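Local coordinates for protein twin-arginine translocation pathway signal (Rhodoferax ferrireducens, PDB 5IM2) that is a solute-binding protein of a TRAP transport system that binds benzoate and probably delivers such small carboxylates to its membrane transporter, at residues A[338-341]-A[342-346]. Sequence-based numbering, arbitrary orientation.
Sequences AWVE and DMNQR
M343 lies over one face of the W339 indole, one turn further along helix 334-345. Its CG sits above the six-membered ring, 3.5 Å from the centroid and 12° off the normal, a CH-pi contact. The sulfur is set obliquely to the same ring, with SD 4.3 Å from the centroid. The methyl CE ends near the pyrrole part, 3.5 Å from W339 NE1. M343 CG stands beside its own backbone N (chi1 -66°), and the chain then bends at chi2 and chi3, which carries the thioether across the face, from the six-membered ring toward NE1. Both residues are buried. E127, V128, L131 and Q197 also touch the indole, as does L353 of helix 350-367, while P124 packs on M343. W339 NE1 gives a weak hydrogen bond to the P124 carbonyl. Replacing W339 by an alanine is likely to open a gap beside M343, set its thioether free to turn and leave the P124 oxygen without this donor.

The other side is looser. E341 and Q345 cross on the exposed surface, with E341 CG 3.4 Å from Q345 NE2. Their carboxylate and amide planes are 54° apart. D342 is more firmly held. R346 NE reaches its OD2 at 3.1 Å in a salt bridge whose N-H...O bond is nearly straight; the NE comes from above the carboxylate plane. R196 pairs with the same oxygen, so two arginines grip it. This would probably stabilise the negative charge. At the helix end, N344 OD1 accepts a hydrogen bond from the G350 backbone N.

Four i to i+4 backbone bonds run beneath these side chains, including M343 N to W339 O at 2.9 Å. The arrangement is an amphipathic alpha-helix with an i, i+4 Met-aromatic pair on its buried face.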
loop_
_atom_site.group_PDB
_atom_site.type_symbol
_atom_site.label_atom_id
_atom_site.label_comp_id
_atom_site.label_asym_id
_atom_site.label_seq_id
_atom_site.Cartn_x
_atom_site.Cartn_y
_atom_site.Cartn_z
ATOM N N ALA A 338 10.757 -0.981 -18.166
ATOM C CA ALA A 338 11.565 -2.015 -17.527
ATOM C C ALA A 338 10.721 -3.086 -16.842
ATOM O O ALA A 338 11.120 -4.257 -16.803
ATOM C CB ALA A 338 12.508 -1.361 -16.522
ATOM N N TRP A 339 9.579 -2.709 -16.265
ATOM C CA TRP A 339 8.706 -3.686 -15.625
ATOM C C TRP A 339 8.114 -4.650 -16.656
ATOM O O TRP A 339 8.054 -5.865 -16.421
ATOM C CB TRP A 339 7.611 -2.945 -14.848
ATOM C CG TRP A 339 6.655 -3.867 -14.142
ATOM C CD1 TRP A 339 6.815 -4.401 -12.906
ATOM C CD2 TRP A 339 5.412 -4.384 -14.647
ATOM N NE1 TRP A 339 5.764 -5.236 -12.608
ATOM C CE2 TRP A 339 4.887 -5.246 -13.653
ATOM C CE3 TRP A 339 4.700 -4.219 -15.849
ATOM C CZ2 TRP A 339 3.675 -5.942 -13.816
ATOM C CZ3 TRP A 339 3.506 -4.907 -16.012
ATOM C CH2 TRP A 339 3.010 -5.768 -14.985
ATOM N N VAL A 340 7.669 -4.124 -17.804
ATOM C CA VAL A 340 7.154 -4.985 -18.865
ATOM C C VAL A 340 8.216 -5.980 -19.294
ATOM O O VAL A 340 7.950 -7.181 -19.456
ATOM C CB VAL A 340 6.654 -4.121 -20.035
ATOM C CG1 VAL A 340 6.504 -4.962 -21.333
ATOM C CG2 VAL A 340 5.337 -3.464 -19.640
ATOM N N GLU A 341 9.448 -5.508 -19.457
ATOM C CA GLU A 341 10.527 -6.399 -19.864
ATOM C C GLU A 341 10.804 -7.461 -18.797
ATOM O O GLU A 341 11.025 -8.638 -19.122
ATOM C CB GLU A 341 11.758 -5.551 -20.164
ATOM C CG GLU A 341 12.899 -6.282 -20.829
ATOM C CD GLU A 341 13.948 -5.332 -21.385
ATOM O OE1 GLU A 341 13.846 -4.116 -21.113
ATOM O OE2 GLU A 341 14.867 -5.797 -22.099
ATOM N N ASP A 342 10.785 -7.071 -17.517
ATOM C CA ASP A 342 10.967 -8.034 -16.429
ATOM C C ASP A 342 9.855 -9.079 -16.409
ATOM O O ASP A 342 10.117 -10.262 -16.135
ATOM C CB ASP A 342 11.034 -7.311 -15.083
ATOM C CG ASP A 342 11.378 -8.238 -13.958
ATOM O OD1 ASP A 342 12.307 -9.058 -14.137
ATOM O OD2 ASP A 342 10.731 -8.168 -12.895
ATOM N N MET A 343 8.602 -8.664 -16.660
ATOM C CA MET A 343 7.505 -9.636 -16.696
ATOM C C MET A 343 7.686 -10.608 -17.862
ATOM O O MET A 343 7.452 -11.812 -17.721
ATOM C CB MET A 343 6.153 -8.932 -16.803
ATOM C CG MET A 343 5.755 -8.071 -15.573
ATOM S SD MET A 343 5.900 -8.881 -13.960
ATOM C CE MET A 343 7.448 -8.132 -13.456
ATOM N N ASN A 344 8.080 -10.103 -19.027
ATOM C CA ASN A 344 8.302 -10.990 -20.161
ATOM C C ASN A 344 9.375 -12.024 -19.839
ATOM O O ASN A 344 9.243 -13.204 -20.194
ATOM C CB ASN A 344 8.726 -10.190 -21.395
ATOM C CG ASN A 344 7.616 -9.325 -21.963
ATOM O OD1 ASN A 344 6.424 -9.555 -21.725
ATOM N ND2 ASN A 344 8.013 -8.320 -22.732
ATOM N N GLN A 345 10.470 -11.596 -19.199
ATOM C CA GLN A 345 11.512 -12.542 -18.826
ATOM C C GLN A 345 11.027 -13.564 -17.803
ATOM O O GLN A 345 11.613 -14.649 -17.708
ATOM C CB GLN A 345 12.723 -11.790 -18.276
ATOM C CG GLN A 345 13.576 -11.165 -19.356
ATOM C CD GLN A 345 14.205 -9.851 -18.935
ATOM O OE1 GLN A 345 14.313 -9.547 -17.744
ATOM N NE2 GLN A 345 14.624 -9.060 -19.920
ATOM N N ARG A 346 9.999 -13.232 -17.021
ATOM C CA ARG A 346 9.421 -14.165 -16.061
ATOM C C ARG A 346 8.386 -15.090 -16.692
ATOM O O ARG A 346 7.804 -15.916 -15.981
ATOM C CB ARG A 346 8.808 -13.392 -14.900
ATOM C CG ARG A 346 9.841 -12.702 -14.075
ATOM C CD ARG A 346 9.158 -11.832 -13.058
ATOM N NE ARG A 346 10.076 -11.091 -12.210
ATOM C CZ ARG A 346 10.511 -11.498 -11.024
ATOM N NH1 ARG A 346 10.117 -12.658 -10.512
ATOM N NH2 ARG A 346 11.340 -10.729 -10.340
#